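Local coordinates for periplasmic binding protein (Roseiflexus sp. RS-1, PDB 5GJ3) that binds heme in the periplasm, holding two heme molecules in this form, and probably passes heme on for bacterial heme acquisition, at residues 127-132 with 252-257; 134-139 with 256-261; 199-204 with 234-239. One frame throughout, in Å; residues are numbered along the deposited sequence.

Interaction 1: residues 127-132 with 252-257; sequences AEIAAA and QALTDL. With ZN (zinc ion), chain G.
Glu-128 and Gln-252 run side by side in the same direction, joining two nearly parallel helices whose axes approach to 8.2 Å at 12°. The CB of Glu-128 points to the other helix, and CG stands anti to the carbonyl carbon (chi1 -63°), from where the extended chain carries CD alongside Gln-252, 4.2 Å from its NE2. At the tip, OE1 accepts from Gln-252 NE2 at 3.2 Å. The donor arrives on the syn side, close to the carboxylate plane, with an N-H...O angle of 161°. OE1 also takes a proton from a water, while OE2 is bonded to Gln-124 NE2, so both carboxylate oxygens are engaged. One turn on, the helices close up: Ala-132 CB meets Leu-254 CB at 3.5 Å and Thr-255 OG1, itself hydrogen-bonded to Gly-251 O, at the same distance, and Ile-129 CG2 packs on Leu-254 CD1 at 4.0 Å. On another side of helix 250-267, Asp-256 OD1 binds a zinc ion at 2.0 Å, and a zinc-bound water donates to Gln-252 O. Helix 115-136 is probably the long helix linking the two lobes, as in heme- and siderophore-type periplasmic binding proteins, with the C-terminal helix packed parallel along it.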
loop_
_atom_site.group_PDB
_atom_site.type_symbol
_atom_site.label_atom_id
_atom_site.label_comp_id
_atom_site.label_asym_id
_atom_site.label_seq_id
_atom_site.Cartn_x
_atom_site.Cartn_y
_atom_site.Cartn_z
ATOM N N ALA A 127 8.681 13.911 -7.679
ATOM C CA ALA A 127 8.882 13.976 -9.122
ATOM C C ALA A 127 8.242 12.782 -9.837
ATOM O O ALA A 127 7.592 12.974 -10.857
ATOM C CB ALA A 127 10.373 14.063 -9.480
ATOM N N GLU A 128 8.403 11.560 -9.318
ATOM C CA GLU A 128 7.755 10.418 -9.954
ATOM C C GLU A 128 6.187 10.482 -9.909
ATOM O O GLU A 128 5.502 10.099 -10.877
ATOM C CB GLU A 128 8.327 9.075 -9.453
ATOM C CG GLU A 128 9.825 8.912 -9.808
ATOM C CD GLU A 128 10.500 7.648 -9.255
ATOM O OE1 GLU A 128 9.811 6.764 -8.710
ATOM O OE2 GLU A 128 11.757 7.520 -9.360
ATOM N N ILE A 129 5.642 10.968 -8.798
ATOM C CA ILE A 129 4.188 11.157 -8.630
ATOM C C ILE A 129 3.714 12.233 -9.624
ATOM O O ILE A 129 2.712 12.024 -10.320
ATOM C CB ILE A 129 3.841 11.547 -7.178
ATOM C CG1 ILE A 129 4.079 10.342 -6.265
ATOM C CG2 ILE A 129 2.402 12.094 -7.072
ATOM C CD1 ILE A 129 4.032 10.667 -4.774
ATOM N N ALA A 130 4.465 13.345 -9.720
ATOM C CA ALA A 130 4.180 14.410 -10.708
ATOM C C ALA A 130 4.097 13.915 -12.135
ATOM O O ALA A 130 3.167 14.287 -12.869
ATOM C CB ALA A 130 5.188 15.577 -10.611
ATOM N N ALA A 131 5.104 13.130 -12.537
ATOM C CA ALA A 131 5.131 12.544 -13.858
ATOM C C ALA A 131 3.945 11.621 -14.121
ATOM O O ALA A 131 3.398 11.675 -15.198
ATOM C CB ALA A 131 6.460 11.852 -14.149
ATOM N N ALA A 132 3.517 10.820 -13.150
ATOM C CA ALA A 132 2.383 9.936 -13.374
ATOM C C ALA A 132 1.065 10.760 -13.533
ATOM O O ALA A 132 0.186 10.419 -14.339
ATOM C CB ALA A 132 2.262 8.956 -12.228
ATOM N N GLN A 252 5.788 5.102 -9.082
ATOM C CA GLN A 252 5.900 3.990 -10.028
ATOM C C GLN A 252 4.545 3.279 -10.115
ATOM O O GLN A 252 4.126 2.884 -11.170
ATOM C CB GLN A 252 7.004 3.025 -9.574
ATOM C CG GLN A 252 8.400 3.661 -9.623
ATOM C CD GLN A 252 9.390 2.911 -8.742
ATOM O OE1 GLN A 252 9.269 1.699 -8.553
ATOM N NE2 GLN A 252 10.323 3.629 -8.150
ATOM N N ALA A 253 3.865 3.104 -8.986
ATOM C CA ALA A 253 2.564 2.395 -9.012
ATOM C C ALA A 253 1.496 3.228 -9.733
ATOM O O ALA A 253 0.707 2.679 -10.508
ATOM C CB ALA A 253 2.109 1.992 -7.594
ATOM N N LEU A 254 1.496 4.550 -9.510
ATOM C CA LEU A 254 0.609 5.467 -10.235
ATOM C C LEU A 254 0.798 5.415 -11.732
ATOM O O LEU A 254 -0.186 5.472 -12.469
ATOM C CB LEU A 254 0.768 6.921 -9.792
ATOM C CG LEU A 254 0.046 7.302 -8.534
ATOM C CD1 LEU A 254 0.394 8.778 -8.217
ATOM C CD2 LEU A 254 -1.474 7.074 -8.661
ATOM N N THR A 255 2.049 5.266 -12.174
ATOM C CA THR A 255 2.385 5.239 -13.605
ATOM C C THR A 255 1.790 3.932 -14.179
ATOM O O THR A 255 1.195 3.943 -15.248
ATOM C CB THR A 255 3.949 5.264 -13.829
ATOM O OG1 THR A 255 4.504 6.518 -13.381
ATOM C CG2 THR A 255 4.350 5.000 -15.260
ATOM N N ASP A 256 1.969 2.814 -13.471
ATOM C CA ASP A 256 1.409 1.549 -13.990
ATOM C C ASP A 256 -0.123 1.676 -14.082
ATOM O O ASP A 256 -0.695 1.233 -15.090
ATOM C CB ASP A 256 1.774 0.342 -13.113
ATOM C CG ASP A 256 3.261 0.039 -13.123
ATOM O OD1 ASP A 256 3.990 0.548 -14.012
ATOM O OD2 ASP A 256 3.729 -0.702 -12.219
ATOM N N LEU A 257 -0.772 2.205 -13.030
ATOM C CA LEU A 257 -2.222 2.350 -13.086
ATOM C C LEU A 257 -2.633 3.247 -14.244
ATOM O O LEU A 257 -3.550 2.888 -15.004
ATOM C CB LEU A 257 -2.815 2.922 -11.790
ATOM C CG LEU A 257 -2.668 2.037 -10.580
ATOM C CD1 LEU A 257 -3.110 2.902 -9.392
ATOM C CD2 LEU A 257 -3.583 0.829 -10.826
HETATM ZN ZN ZN G . 6.012 0.372 -14.188
HETATM O O HOH W 1 6.638 8.963 -13.065
HETATM O O HOH W 2 7.907 6.561 -6.900
HETATM O O HOH W 3 6.111 2.013 -13.000
HETATM O O HOH W 4 6.131 -1.535 -13.297
#

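Interaction 2: residues 134-139 with 256-261; sequences DLARRI and DLTIAF. With ZN (zinc ion), chain G.
Thr-258 presses its hydroxyl against Ala-136, with OG1 3.1 Å from Ala-136 CA and 3.2 Å from its CB. The chi1 of -158° sets OG1 anti to the backbone nitrogen and turns CG2 to Leu-135, whose CB it meets at 3.7 Å. Although OG1 faces carbon across the contact, its polarity is satisfied: it is hydrogen-bonded to Ala-172 O and receives a proton from a water at 3.0 Å. That water also donates to Leu-135 O and accepts from Arg-138 NH2, so it ties the two segments together. The side chains of Ile-139 and Thr-258 run antiparallel past one another, with Ile-139 CD1 lodging 3.8 Å from Thr-258 OG1 and 3.9 Å from Phe-261 CB. A type I turn from Ala-136 to Ile-139 follows the last part of the long helix and leads on to the C-terminal lobe; it brings Ile-139 over helix 250-267, where it also touches Tyr-262 and Ala-265. Leu-135 CD1 lies 4.2 Å from Ile-259 CD1, at the partly exposed margin of the contact. The Leu-135 carbonyl oxygen accepts from both N and NE of Arg-138; the NE bond lies in the carbonyl plane on a lone pair, with an N-H...O angle of 160°. Leu-135 CD2 sits 3.8 Å above the centre of the Arg-138 guanidinium plane, and the same arginine makes a cation-pi contact with Tyr-262.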
loop_
_atom_site.group_PDB
_atom_site.type_symbol
_atom_site.label_atom_id
_atom_site.label_comp_id
_atom_site.label_asym_id
_atom_site.label_seq_id
_atom_site.Cartn_x
_atom_site.Cartn_y
_atom_site.Cartn_z
ATOM N N ASP A 134 0.803 13.872 -14.627
ATOM C CA ASP A 134 0.873 14.462 -15.958
ATOM C C ASP A 134 0.408 13.437 -17.018
ATOM O O ASP A 134 -0.316 13.777 -17.967
ATOM C CB ASP A 134 2.323 14.893 -16.201
ATOM C CG ASP A 134 2.580 15.277 -17.609
ATOM O OD1 ASP A 134 2.782 14.366 -18.449
ATOM O OD2 ASP A 134 2.586 16.497 -17.899
ATOM N N LEU A 135 0.838 12.179 -16.900
ATOM C CA LEU A 135 0.300 11.174 -17.855
ATOM C C LEU A 135 -1.210 10.965 -17.685
ATOM O O LEU A 135 -1.964 10.732 -18.682
ATOM C CB LEU A 135 1.036 9.839 -17.709
ATOM C CG LEU A 135 2.479 9.846 -18.217
ATOM C CD1 LEU A 135 3.125 8.564 -17.713
ATOM C CD2 LEU A 135 2.457 9.909 -19.754
ATOM N N ALA A 136 -1.667 11.024 -16.435
ATOM C CA ALA A 136 -3.086 10.828 -16.150
ATOM C C ALA A 136 -3.970 11.950 -16.763
ATOM O O ALA A 136 -5.129 11.718 -17.066
ATOM C CB ALA A 136 -3.349 10.679 -14.641
ATOM N N ARG A 137 -3.430 13.159 -16.899
ATOM C CA ARG A 137 -4.126 14.280 -17.557
ATOM C C ARG A 137 -4.466 14.040 -19.035
ATOM O O ARG A 137 -5.317 14.703 -19.568
ATOM C CB ARG A 137 -3.329 15.583 -17.417
ATOM C CG ARG A 137 -3.541 16.224 -16.087
ATOM C CD ARG A 137 -2.736 17.511 -15.926
ATOM N NE ARG A 137 -2.768 17.844 -14.504
ATOM C CZ ARG A 137 -1.789 17.597 -13.631
ATOM N NH1 ARG A 137 -0.632 17.065 -14.008
ATOM N NH2 ARG A 137 -1.961 17.923 -12.369
ATOM N N ARG A 138 -3.846 13.078 -19.699
ATOM C CA ARG A 138 -4.272 12.746 -21.053
ATOM C C ARG A 138 -5.646 12.037 -21.110
ATOM O O ARG A 138 -6.187 11.819 -22.197
ATOM C CB ARG A 138 -3.257 11.816 -21.684
ATOM C CG ARG A 138 -1.792 12.291 -21.587
ATOM C CD ARG A 138 -0.909 11.210 -22.166
ATOM N NE ARG A 138 -1.045 9.961 -21.403
ATOM C CZ ARG A 138 -0.647 8.767 -21.820
ATOM N NH1 ARG A 138 -0.048 8.604 -22.983
ATOM N NH2 ARG A 138 -0.820 7.703 -21.063
ATOM N N ILE A 139 -6.166 11.602 -19.961
ATOM C CA ILE A 139 -7.377 10.789 -19.975
ATOM C C ILE A 139 -8.544 11.770 -20.007
ATOM O O ILE A 139 -8.762 12.529 -19.078
ATOM C CB ILE A 139 -7.471 9.784 -18.805
ATOM C CG1 ILE A 139 -6.410 8.675 -18.954
ATOM C CG2 ILE A 139 -8.865 9.127 -18.782
ATOM C CD1 ILE A 139 -6.127 7.915 -17.662
ATOM N N ASP A 256 1.969 2.814 -13.471
ATOM C CA ASP A 256 1.409 1.549 -13.990
ATOM C C ASP A 256 -0.123 1.676 -14.082
ATOM O O ASP A 256 -0.695 1.233 -15.090
ATOM C CB ASP A 256 1.774 0.342 -13.113
ATOM C CG ASP A 256 3.261 0.039 -13.123
ATOM O OD1 ASP A 256 3.990 0.548 -14.012
ATOM O OD2 ASP A 256 3.729 -0.702 -12.219
ATOM N N LEU A 257 -0.772 2.205 -13.030
ATOM C CA LEU A 257 -2.222 2.350 -13.086
ATOM C C LEU A 257 -2.633 3.247 -14.244
ATOM O O LEU A 257 -3.550 2.888 -15.004
ATOM C CB LEU A 257 -2.815 2.922 -11.790
ATOM C CG LEU A 257 -2.668 2.037 -10.580
ATOM C CD1 LEU A 257 -3.110 2.902 -9.392
ATOM C CD2 LEU A 257 -3.583 0.829 -10.826
ATOM N N THR A 258 -1.991 4.424 -14.374
ATOM C CA THR A 258 -2.501 5.382 -15.375
ATOM C C THR A 258 -2.314 4.893 -16.803
ATOM O O THR A 258 -3.137 5.143 -17.671
ATOM C CB THR A 258 -1.918 6.840 -15.179
ATOM O OG1 THR A 258 -2.795 7.736 -15.809
ATOM C CG2 THR A 258 -0.525 7.007 -15.847
ATOM N N ILE A 259 -1.216 4.197 -17.054
ATOM C CA ILE A 259 -0.991 3.513 -18.356
ATOM C C ILE A 259 -2.150 2.539 -18.651
ATOM O O ILE A 259 -2.743 2.565 -19.729
ATOM C CB ILE A 259 0.385 2.760 -18.416
ATOM C CG1 ILE A 259 1.595 3.722 -18.290
ATOM C CG2 ILE A 259 0.507 1.963 -19.719
ATOM C CD1 ILE A 259 1.448 4.944 -19.127
ATOM N N ALA A 260 -2.482 1.686 -17.680
ATOM C CA ALA A 260 -3.618 0.751 -17.834
ATOM C C ALA A 260 -4.978 1.476 -18.001
ATOM O O ALA A 260 -5.809 1.128 -18.859
ATOM C CB ALA A 260 -3.664 -0.191 -16.657
ATOM N N PHE A 261 -5.187 2.524 -17.213
ATOM C CA PHE A 261 -6.452 3.246 -17.271
ATOM C C PHE A 261 -6.595 3.924 -18.633
ATOM O O PHE A 261 -7.708 4.017 -19.190
ATOM C CB PHE A 261 -6.471 4.300 -16.168
ATOM C CG PHE A 261 -6.650 3.748 -14.755
ATOM C CD1 PHE A 261 -6.744 2.368 -14.493
ATOM C CD2 PHE A 261 -6.673 4.639 -13.671
ATOM C CE1 PHE A 261 -6.901 1.904 -13.177
ATOM C CE2 PHE A 261 -6.823 4.194 -12.367
ATOM C CZ PHE A 261 -6.936 2.823 -12.121
HETATM ZN ZN ZN G . 6.012 0.372 -14.188
HETATM O O HOH W 5 -2.628 8.062 -18.808
HETATM O O HOH W 4 6.131 -1.535 -13.297
HETATM O O HOH W 3 6.111 2.013 -13.000
#

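Interaction 3: residues 199-204 with 234-239; sequences PDVLLV and RIIALD
Leu-202 and Ile-235 are paired in neighbouring parallel strands, 201-205 and 235-238, the two ends of a beta-alpha-beta crossover in the Rossmann-like C-terminal lobe. The short strand axes diverge by 18°, and the bonds form the staggered ladder of a parallel pair: Leu-202 N donates to Arg-234 O at 3.1 Å, Ile-236 N to Leu-202 O at 2.9 Å, Val-204 N to Ile-236 O at 3.0 Å, and Leu-238 N to Val-204 O at 3.1 Å. The third is the straightest, 172° at the hydrogen. On one face Leu-202 CD1 meets Ile-235 CD1 at 3.6 Å, the two side chains aligned, and Val-204 CG2 reaches both Ile-235 CG2 and Ala-237 CB. The other face carries Leu-203 against Ile-236, and Val-201 CG1 lies 3.7 Å from Ile-236 CG1.

In the next shell, helix 250-267 covers the Val-201, Leu-203 and Ile-236 face through Leu-257, Ala-260 and Ala-264, helices 206-211 and 228-232 pack on the Leu-202 and Val-204 face, and strand 144-151 flanks strand 201-205. Beyond the sheet end, Asp-239 caps Tyr-242 N at the start of helix 240-244, which carries the heme-pocket residues Asp-240 and Leu-244. Arg-234 is held by a salt bridge from NH1 to Asp-263 and a hydrogen bond from NH2 to Gln-232. Its CG stands anti to the backbone nitrogen (chi1 -156°), and the chain runs on to set CD 3.2 Å from Asp-200 O; the bend at chi3 then carries NE to a water, to which it donates at 2.9 Å.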
loop_
_atom_site.group_PDB
_atom_site.type_symbol
_atom_site.label_atom_id
_atom_site.label_comp_id
_atom_site.label_asym_id
_atom_site.label_seq_id
_atom_site.Cartn_x
_atom_site.Cartn_y
_atom_site.Cartn_z
ATOM N N PRO A 199 -17.864 -2.043 -13.586
ATOM C CA PRO A 199 -16.571 -1.455 -13.900
ATOM C C PRO A 199 -15.977 -1.823 -15.284
ATOM O O PRO A 199 -16.191 -2.944 -15.796
ATOM C CB PRO A 199 -15.659 -2.035 -12.805
ATOM C CG PRO A 199 -16.316 -3.371 -12.499
ATOM C CD PRO A 199 -17.783 -2.972 -12.459
ATOM N N ASP A 200 -15.180 -0.888 -15.807
ATOM C CA ASP A 200 -14.348 -1.034 -16.989
ATOM C C ASP A 200 -13.044 -1.753 -16.648
ATOM O O ASP A 200 -12.451 -2.436 -17.506
ATOM C CB ASP A 200 -13.977 0.380 -17.523
ATOM C CG ASP A 200 -15.192 1.133 -18.059
ATOM O OD1 ASP A 200 -15.841 0.555 -18.981
ATOM O OD2 ASP A 200 -15.494 2.266 -17.584
ATOM N N VAL A 201 -12.586 -1.552 -15.414
ATOM C CA VAL A 201 -11.343 -2.169 -14.881
ATOM C C VAL A 201 -11.629 -2.814 -13.529
ATOM O O VAL A 201 -12.233 -2.206 -12.677
ATOM C CB VAL A 201 -10.204 -1.099 -14.735
ATOM C CG1 VAL A 201 -8.879 -1.737 -14.209
ATOM C CG2 VAL A 201 -9.995 -0.387 -16.086
ATOM N N LEU A 202 -11.185 -4.052 -13.344
ATOM C CA LEU A 202 -11.130 -4.657 -12.020
ATOM C C LEU A 202 -9.698 -4.574 -11.453
ATOM O O LEU A 202 -8.736 -5.097 -12.041
ATOM C CB LEU A 202 -11.602 -6.119 -12.082
ATOM C CG LEU A 202 -13.115 -6.216 -12.353
ATOM C CD1 LEU A 202 -13.469 -7.588 -12.878
ATOM C CD2 LEU A 202 -13.919 -5.912 -11.093
ATOM N N LEU A 203 -9.566 -3.894 -10.328
ATOM C CA LEU A 203 -8.261 -3.758 -9.677
ATOM C C LEU A 203 -8.219 -4.671 -8.441
ATOM O O LEU A 203 -9.065 -4.581 -7.568
ATOM C CB LEU A 203 -8.006 -2.283 -9.312
ATOM C CG LEU A 203 -6.687 -1.875 -8.639
ATOM C CD1 LEU A 203 -5.495 -2.185 -9.511
ATOM C CD2 LEU A 203 -6.677 -0.396 -8.267
ATOM N N VAL A 204 -7.251 -5.583 -8.406
ATOM C CA VAL A 204 -7.134 -6.554 -7.311
ATOM C C VAL A 204 -5.679 -6.683 -6.793
ATOM O O VAL A 204 -4.736 -6.196 -7.414
ATOM C CB VAL A 204 -7.563 -7.959 -7.779
ATOM C CG1 VAL A 204 -9.045 -7.928 -8.197
ATOM C CG2 VAL A 204 -6.647 -8.460 -8.909
ATOM N N ARG A 234 -10.214 -7.325 -18.314
ATOM C CA ARG A 234 -9.371 -6.195 -17.958
ATOM C C ARG A 234 -9.184 -6.201 -16.449
ATOM O O ARG A 234 -9.858 -5.487 -15.705
ATOM C CB ARG A 234 -10.033 -4.936 -18.442
ATOM C CG ARG A 234 -9.089 -3.802 -18.661
ATOM C CD ARG A 234 -9.856 -2.691 -19.327
ATOM N NE ARG A 234 -10.109 -2.826 -20.755
ATOM C CZ ARG A 234 -9.274 -2.399 -21.700
ATOM N NH1 ARG A 234 -8.075 -1.952 -21.383
ATOM N NH2 ARG A 234 -9.610 -2.445 -22.975
ATOM N N ILE A 235 -8.274 -7.068 -15.995
ATOM C CA ILE A 235 -7.987 -7.241 -14.580
ATOM C C ILE A 235 -6.560 -6.705 -14.431
ATOM O O ILE A 235 -5.685 -7.115 -15.197
ATOM C CB ILE A 235 -7.963 -8.739 -14.115
ATOM C CG1 ILE A 235 -9.184 -9.580 -14.583
ATOM C CG2 ILE A 235 -7.644 -8.874 -12.625
ATOM C CD1 ILE A 235 -10.539 -8.947 -14.468
ATOM N N ILE A 236 -6.330 -5.830 -13.446
ATOM C CA ILE A 236 -4.969 -5.338 -13.118
ATOM C C ILE A 236 -4.700 -5.930 -11.732
ATOM O O ILE A 236 -5.472 -5.713 -10.809
ATOM C CB ILE A 236 -4.923 -3.777 -12.935
ATOM C CG1 ILE A 236 -5.441 -2.997 -14.140
ATOM C CG2 ILE A 236 -3.523 -3.292 -12.511
ATOM C CD1 ILE A 236 -4.781 -3.359 -15.451
ATOM N N ALA A 237 -3.626 -6.707 -11.585
ATOM C CA ALA A 237 -3.296 -7.261 -10.276
ATOM C C ALA A 237 -1.961 -6.665 -9.866
ATOM O O ALA A 237 -0.993 -6.716 -10.625
ATOM C CB ALA A 237 -3.232 -8.785 -10.325
ATOM N N LEU A 238 -1.898 -6.073 -8.689
ATOM C CA LEU A 238 -0.635 -5.467 -8.226
ATOM C C LEU A 238 -0.326 -6.039 -6.857
ATOM O O LEU A 238 -1.226 -6.448 -6.140
ATOM C CB LEU A 238 -0.732 -3.912 -8.164
ATOM C CG LEU A 238 -0.902 -3.193 -9.539
ATOM C CD1 LEU A 238 -1.099 -1.695 -9.360
ATOM C CD2 LEU A 238 0.291 -3.433 -10.449
ATOM N N ASP A 239 0.961 -6.067 -6.502
ATOM C CA ASP A 239 1.393 -6.392 -5.143
ATOM C C ASP A 239 0.799 -5.421 -4.108
ATOM O O ASP A 239 0.770 -4.224 -4.347
ATOM C CB ASP A 239 2.926 -6.289 -5.106
ATOM C CG ASP A 239 3.462 -6.505 -3.737
ATOM O OD1 ASP A 239 3.468 -7.674 -3.326
ATOM O OD2 ASP A 239 3.856 -5.527 -3.071
HETATM O O HOH W 6 -12.974 -3.237 -20.312
#

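In the fold
Interactions 1 and 2 are consecutive stations on one helix pair, 115-136 with 250-267, their centres 9 Å apart; they share Asp-256 and Leu-257. Interaction 3 lies on the far side of helix 250-267 from helix 115-136, about 17 Å from interaction 1 and 14 Å from interaction 2 between centres, in the mixed sheet of the C-terminal lobe. Along the chain its strands fall inside the loop that the other two close. The C-terminal helix connects all three: Leu-257 CD2 touches Leu-203 CD1 and Leu-238 CD1, and Ala-260 CB packs on Ile-236 CD1. Helix 250-267 is thus sandwiched between the long helix and the sheet, joining the lobe's core to that helix.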